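Local structure of transcriptional regulator, LacI family (Lactobacillus brevis, 3JY6) at residues F21-K27 / Q234-G240; I32-Y38 / L248-A252. The protein probably binds a cis-regulatory DNA site and regulates transcription as a LacI-family protein, of which the periplasmic-binding-protein-like domain is described here. One frame throughout, in Å; residues are numbered along the deposited sequence.

Interaction 1: F21-K27 / Q234-G240; sequences FSTELFK and QNPFLMG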
loop_
_atom_site.group_PDB
_atom_site.type_symbol
_atom_site.label_atom_id
_atom_site.label_comp_id
_atom_site.label_asym_id
_atom_site.label_seq_id
_atom_site.Cartn_x
_atom_site.Cartn_y
_atom_site.Cartn_z
ATOM N N PHE A 21 1.000 -6.588 0.553
ATOM C CA PHE A 21 1.843 -7.768 0.364
ATOM C C PHE A 21 2.910 -7.517 -0.703
ATOM O O PHE A 21 4.045 -7.965 -0.578
ATOM C CB PHE A 21 0.990 -8.967 -0.071
ATOM C CG PHE A 21 1.781 -10.227 -0.318
ATOM C CD1 PHE A 21 2.069 -11.102 0.728
ATOM C CD2 PHE A 21 2.248 -10.537 -1.599
ATOM C CE1 PHE A 21 2.806 -12.273 0.509
ATOM C CE2 PHE A 21 2.989 -11.702 -1.835
ATOM C CZ PHE A 21 3.271 -12.579 -0.776
ATOM N N SER A 22 2.530 -6.807 -1.756
ATOM C CA SER A 22 3.435 -6.514 -2.853
ATOM C C SER A 22 4.495 -5.483 -2.520
ATOM O O SER A 22 5.677 -5.683 -2.799
ATOM C CB SER A 22 2.645 -6.037 -4.071
ATOM O OG SER A 22 1.926 -7.113 -4.627
ATOM N N THR A 23 4.077 -4.373 -1.933
ATOM C CA THR A 23 5.027 -3.331 -1.602
ATOM C C THR A 23 6.029 -3.796 -0.570
ATOM O O THR A 23 7.177 -3.393 -0.630
ATOM C CB THR A 23 4.320 -2.061 -1.118
ATOM O OG1 THR A 23 3.420 -2.382 -0.049
ATOM C CG2 THR A 23 3.557 -1.428 -2.263
ATOM N N GLU A 24 5.598 -4.643 0.365
ATOM C CA GLU A 24 6.504 -5.169 1.395
ATOM C C GLU A 24 7.427 -6.163 0.719
ATOM O O GLU A 24 8.617 -6.233 1.025
ATOM C CB GLU A 24 5.753 -5.914 2.522
ATOM C CG GLU A 24 5.276 -5.040 3.660
ATOM C CD GLU A 24 6.434 -4.394 4.388
ATOM O OE1 GLU A 24 7.201 -5.117 5.058
ATOM O OE2 GLU A 24 6.603 -3.163 4.279
ATOM N N LEU A 25 6.851 -6.969 -0.167
ATOM C CA LEU A 25 7.629 -7.959 -0.901
ATOM C C LEU A 25 8.799 -7.215 -1.521
ATOM O O LEU A 25 9.954 -7.611 -1.363
ATOM C CB LEU A 25 6.797 -8.592 -2.017
ATOM C CG LEU A 25 7.432 -9.810 -2.668
ATOM C CD1 LEU A 25 7.229 -10.987 -1.745
ATOM C CD2 LEU A 25 6.786 -10.096 -4.003
ATOM N N PHE A 26 8.482 -6.132 -2.222
ATOM C CA PHE A 26 9.501 -5.310 -2.867
ATOM C C PHE A 26 10.538 -4.754 -1.891
ATOM O O PHE A 26 11.726 -4.677 -2.219
ATOM C CB PHE A 26 8.869 -4.147 -3.613
ATOM C CG PHE A 26 9.854 -3.349 -4.420
ATOM C CD1 PHE A 26 10.482 -3.905 -5.541
ATOM C CD2 PHE A 26 10.150 -2.037 -4.068
ATOM C CE1 PHE A 26 11.395 -3.156 -6.309
ATOM C CE2 PHE A 26 11.060 -1.279 -4.824
ATOM C CZ PHE A 26 11.684 -1.842 -5.953
ATOM N N LYS A 27 10.089 -4.327 -0.712
ATOM C CA LYS A 27 11.019 -3.821 0.289
ATOM C C LYS A 27 12.005 -4.920 0.676
ATOM O O LYS A 27 13.181 -4.654 0.891
ATOM C CB LYS A 27 10.265 -3.350 1.531
ATOM C CG LYS A 27 9.676 -1.960 1.412
ATOM C CD LYS A 27 8.999 -1.565 2.717
ATOM C CE LYS A 27 8.271 -0.254 2.585
ATOM N NZ LYS A 27 9.212 0.858 2.305
ATOM N N GLN A 234 1.860 -13.721 6.173
ATOM C CA GLN A 234 2.716 -14.439 5.232
ATOM C C GLN A 234 4.192 -14.045 5.286
ATOM O O GLN A 234 5.013 -14.724 4.681
ATOM C CB GLN A 234 2.222 -14.237 3.807
ATOM C CG GLN A 234 1.224 -15.257 3.343
ATOM C CD GLN A 234 0.741 -14.958 1.944
ATOM O OE1 GLN A 234 -0.130 -14.101 1.734
ATOM N NE2 GLN A 234 1.318 -15.648 0.968
ATOM N N ASN A 235 4.525 -12.966 6.004
ATOM C CA ASN A 235 5.915 -12.501 6.102
ATOM C C ASN A 235 6.389 -12.059 4.705
ATOM O O ASN A 235 7.431 -12.502 4.238
ATOM C CB ASN A 235 6.840 -13.641 6.568
ATOM C CG ASN A 235 6.759 -13.914 8.058
ATOM O OD1 ASN A 235 6.956 -15.054 8.509
ATOM N ND2 ASN A 235 6.498 -12.873 8.836
ATOM N N PRO A 236 5.635 -11.184 4.029
ATOM C CA PRO A 236 6.025 -10.727 2.687
ATOM C C PRO A 236 7.437 -10.154 2.542
ATOM O O PRO A 236 8.098 -10.366 1.520
ATOM C CB PRO A 236 4.938 -9.711 2.334
ATOM C CG PRO A 236 4.488 -9.211 3.685
ATOM C CD PRO A 236 4.437 -10.472 4.499
ATOM N N PHE A 237 7.902 -9.427 3.553
ATOM C CA PHE A 237 9.247 -8.868 3.489
ATOM C C PHE A 237 10.226 -10.039 3.405
ATOM O O PHE A 237 11.170 -10.027 2.606
ATOM C CB PHE A 237 9.570 -8.041 4.745
ATOM C CG PHE A 237 10.916 -7.349 4.691
ATOM C CD1 PHE A 237 11.034 -6.048 4.199
ATOM C CD2 PHE A 237 12.074 -8.011 5.120
ATOM C CE1 PHE A 237 12.301 -5.402 4.133
ATOM C CE2 PHE A 237 13.341 -7.387 5.060
ATOM C CZ PHE A 237 13.451 -6.080 4.566
ATOM N N LEU A 238 9.982 -11.054 4.228
ATOM C CA LEU A 238 10.844 -12.226 4.262
ATOM C C LEU A 238 10.769 -13.014 2.967
ATOM O O LEU A 238 11.779 -13.521 2.486
ATOM C CB LEU A 238 10.470 -13.124 5.444
ATOM C CG LEU A 238 11.356 -14.348 5.654
ATOM C CD1 LEU A 238 12.765 -13.904 5.986
ATOM C CD2 LEU A 238 10.791 -15.196 6.776
ATOM N N MET A 239 9.573 -13.134 2.405
ATOM C CA MET A 239 9.408 -13.855 1.145
ATOM C C MET A 239 10.162 -13.079 0.052
ATOM O O MET A 239 10.840 -13.666 -0.799
ATOM C CB MET A 239 7.913 -13.978 0.795
ATOM C CG MET A 239 7.097 -14.952 1.675
ATOM S SD MET A 239 5.334 -15.065 1.200
ATOM C CE MET A 239 5.399 -16.243 -0.114
ATOM N N GLY A 240 10.068 -11.755 0.115
ATOM C CA GLY A 240 10.748 -10.910 -0.859
ATOM C C GLY A 240 12.263 -10.981 -0.723
ATOM O O GLY A 240 12.994 -11.020 -1.718
#

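Interaction 2: I32-Y38 / L248-A252; sequences ILESRGY and LRQLA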
loop_
_atom_site.group_PDB
_atom_site.type_symbol
_atom_site.label_atom_id
_atom_site.label_comp_id
_atom_site.label_asym_id
_atom_site.label_seq_id
_atom_site.Cartn_x
_atom_site.Cartn_y
_atom_site.Cartn_z
ATOM N N ILE A 32 17.919 -6.901 0.230
ATOM C CA ILE A 32 18.893 -7.956 -0.059
ATOM C C ILE A 32 19.718 -7.599 -1.294
ATOM O O ILE A 32 20.949 -7.699 -1.275
ATOM C CB ILE A 32 18.209 -9.336 -0.284
ATOM C CG1 ILE A 32 17.576 -9.817 1.020
ATOM C CG2 ILE A 32 19.240 -10.379 -0.756
ATOM C CD1 ILE A 32 18.559 -9.951 2.188
ATOM N N LEU A 33 19.047 -7.161 -2.360
ATOM C CA LEU A 33 19.752 -6.804 -3.592
ATOM C C LEU A 33 20.789 -5.682 -3.411
ATOM O O LEU A 33 21.793 -5.629 -4.125
ATOM C CB LEU A 33 18.761 -6.396 -4.678
ATOM C CG LEU A 33 17.847 -7.436 -5.324
ATOM C CD1 LEU A 33 17.069 -6.754 -6.457
ATOM C CD2 LEU A 33 18.666 -8.616 -5.864
ATOM N N GLU A 34 20.543 -4.802 -2.448
ATOM C CA GLU A 34 21.432 -3.680 -2.169
ATOM C C GLU A 34 22.803 -4.147 -1.689
ATOM O O GLU A 34 23.819 -3.563 -2.034
ATOM C CB GLU A 34 20.794 -2.765 -1.112
ATOM C CG GLU A 34 21.546 -1.467 -0.812
ATOM C CD GLU A 34 22.878 -1.685 -0.085
ATOM O OE1 GLU A 34 22.899 -2.368 0.967
ATOM O OE2 GLU A 34 23.910 -1.159 -0.564
ATOM N N SER A 35 22.823 -5.209 -0.896
ATOM C CA SER A 35 24.076 -5.720 -0.362
ATOM C C SER A 35 25.072 -6.082 -1.453
ATOM O O SER A 35 26.244 -6.302 -1.167
ATOM C CB SER A 35 23.824 -6.945 0.519
ATOM O OG SER A 35 23.348 -8.039 -0.250
ATOM N N ARG A 36 24.615 -6.138 -2.701
ATOM C CA ARG A 36 25.508 -6.486 -3.795
ATOM C C ARG A 36 25.487 -5.531 -4.988
ATOM O O ARG A 36 25.919 -5.887 -6.084
ATOM C CB ARG A 36 25.234 -7.922 -4.252
ATOM C CG ARG A 36 25.429 -8.939 -3.135
ATOM C CD ARG A 36 25.491 -10.359 -3.669
ATOM N NE ARG A 36 25.479 -11.355 -2.593
ATOM C CZ ARG A 36 25.461 -12.670 -2.803
ATOM N NH1 ARG A 36 25.455 -13.142 -4.044
ATOM N NH2 ARG A 36 25.441 -13.514 -1.778
ATOM N N GLY A 37 24.995 -4.312 -4.777
ATOM C CA GLY A 37 24.980 -3.332 -5.853
ATOM C C GLY A 37 23.840 -3.431 -6.838
ATOM O O GLY A 37 23.778 -2.674 -7.808
ATOM N N TYR A 38 22.932 -4.367 -6.609
ATOM C CA TYR A 38 21.799 -4.527 -7.498
ATOM C C TYR A 38 20.657 -3.623 -7.033
ATOM O O TYR A 38 20.542 -3.288 -5.849
ATOM C CB TYR A 38 21.386 -6.002 -7.538
ATOM C CG TYR A 38 22.308 -6.840 -8.410
ATOM C CD1 TYR A 38 22.136 -6.889 -9.801
ATOM C CD2 TYR A 38 23.381 -7.536 -7.858
ATOM C CE1 TYR A 38 23.017 -7.613 -10.622
ATOM C CE2 TYR A 38 24.270 -8.259 -8.672
ATOM C CZ TYR A 38 24.079 -8.289 -10.056
ATOM O OH TYR A 38 24.964 -8.966 -10.877
ATOM N N LEU A 248 20.274 -13.512 -6.391
ATOM C CA LEU A 248 21.697 -13.232 -6.311
ATOM C C LEU A 248 22.515 -14.503 -6.562
ATOM O O LEU A 248 23.627 -14.434 -7.070
ATOM C CB LEU A 248 22.041 -12.657 -4.944
ATOM C CG LEU A 248 21.445 -11.277 -4.651
ATOM C CD1 LEU A 248 21.891 -10.821 -3.268
ATOM C CD2 LEU A 248 21.910 -10.278 -5.703
ATOM N N ARG A 249 21.960 -15.657 -6.199
ATOM C CA ARG A 249 22.653 -16.922 -6.416
ATOM C C ARG A 249 22.668 -17.232 -7.907
ATOM O O ARG A 249 23.650 -17.763 -8.425
ATOM C CB ARG A 249 21.973 -18.056 -5.637
ATOM C CG ARG A 249 22.321 -18.086 -4.157
ATOM C CD ARG A 249 21.441 -19.066 -3.408
ATOM N NE ARG A 249 21.554 -20.437 -3.924
ATOM C CZ ARG A 249 20.656 -21.387 -3.672
ATOM N NH1 ARG A 249 19.597 -21.106 -2.924
ATOM N NH2 ARG A 249 20.808 -22.608 -4.160
ATOM N N GLN A 250 21.589 -16.892 -8.604
ATOM C CA GLN A 250 21.528 -17.134 -10.045
ATOM C C GLN A 250 22.466 -16.146 -10.756
ATOM O O GLN A 250 23.156 -16.518 -11.704
ATOM C CB GLN A 250 20.097 -16.962 -10.580
ATOM C CG GLN A 250 19.026 -17.888 -9.961
ATOM C CD GLN A 250 17.596 -17.500 -10.386
ATOM O OE1 GLN A 250 17.187 -16.355 -10.227
ATOM N NE2 GLN A 250 16.849 -18.449 -10.929
ATOM N N LEU A 251 22.496 -14.899 -10.277
ATOM C CA LEU A 251 23.342 -13.848 -10.856
ATOM C C LEU A 251 24.820 -14.145 -10.661
ATOM O O LEU A 251 25.671 -13.672 -11.425
ATOM C CB LEU A 251 23.025 -12.493 -10.216
ATOM C CG LEU A 251 21.686 -11.860 -10.602
ATOM C CD1 LEU A 251 21.393 -10.662 -9.703
ATOM C CD2 LEU A 251 21.726 -11.447 -12.069
ATOM N N ALA A 252 25.111 -14.908 -9.615
ATOM C CA ALA A 252 26.463 -15.301 -9.288
ATOM C C ALA A 252 26.852 -16.549 -10.091
ATOM O O ALA A 252 27.911 -17.125 -9.869
ATOM C CB ALA A 252 26.565 -15.579 -7.802
HETATM O O HOH W 1 25.493 -11.987 -6.972
#

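Interaction 1: F21-K27 / Q234-G240
L25 and G240 bring the two helices together, their CA atoms lying 4.3 Å apart. The axes of segments 21-27 and 236-240 approach to 6.7 Å at a crossing angle of -46°. No hydrogen bond spans the contact; two CA-H...O contacts do. G240 CA meets L25 O at 3.4 Å, and L25 CA points in return at P236 O. The missing side chain of G240 permits this approach, since a CB there would run into L25 O.

The apolar packing is built round P236 and L25. The P236 ring lies against the helix, its CB next to F21 CD1 and its CG 3.7 Å from E24 CB. L25 CD1 packs on M239 CB and also lies against the P236 carbonyl oxygen, a reach set by chi1 of -169°, which puts CG opposite the backbone N.

Phenylalanine side chains lie at both ends. M239 SD stands 4.9 Å from the centroid of the F21 ring, near the ring plane, a Met-aromatic contact made at the edge. The Q234 amide is turned only 21° from the same ring, and its OE1 lies 3.7 Å from F21 CE1; Q234 NE2 is held by hydrogen bonds to D92 and T105. At the more exposed end, F237 CE1 comes 3.4 Å from K27 O, while E24 OE1 nears F237 CB. K27 leads its amine away to a salt bridge with D44 of the second subunit.

S22 and F26 touch V14 and V12 of strand 9-14, and helix 236-251 reaches the same sheet further along, through L251 on I10, so the two helices lie side by side on one face of it. This fits the three-layer alpha-beta-alpha fold of a periplasmic-binding-protein-like subdomain, with helices on both faces of a parallel sheet.

Interaction 2: I32-Y38 / L248-A252
L33 and L248 are the nearest backbone positions, yet their CA atoms stand 7.2 Å apart, so side chains bridge this contact. A Schellman motif closes helix 20-34, with Y38 N bonded to L33 O, G37 N to E34 O, and G37 at positive phi (82°). The turn brings R36 and Y38 round to face the end of helix 236-251.

L248 fills the middle. Its CD1 meets I32 CG2 at 3.7 Å and also packs on the R36 aliphatic chain; its CD2 reaches L33 CD2 at 3.6 Å and Y38 CD2. L251 CD1 sits almost over the centre of the Y38 ring, 3.6 Å from the centroid and 14° off the normal, a CH-pi contact. The same ring has a cation-pi partner in K8 and packs, with L33 and L251, on I10 of strand 9-14. With an alanine in place of Y38, the L251 methyl is likely to lose its aromatic face and K8 its cation-pi partner, and a gap to open beside L248 CD2.

The R36 guanidinium lays one face over L248 CB. In its plane, a water 3.1 Å from R36 NH1 accepts a bond from that nitrogen and donates one to L248 O.

Both interactions join helix 20-34 to helix 236-251, with contact centres about 17 Å apart. Interaction 1 lies about 10 Å from the chain centre and interaction 2 about 24 Å, at the distal end. Both are partly buried, with five of nine touching residues buried in interaction 1 and two of seven in interaction 2, the nearer to the surface. Backbones touch through CA-H...O contacts in interaction 1 (L25 and G240 CA atoms 4.3 Å apart); in interaction 2 (L33 and L248 CA atoms 7.2 Å apart) leucine, aromatic and arginine side chains span the gap, with a water at the polar edge. Neither has a direct hydrogen bond across it. Interaction 1 also borders the second subunit through E24 and K27.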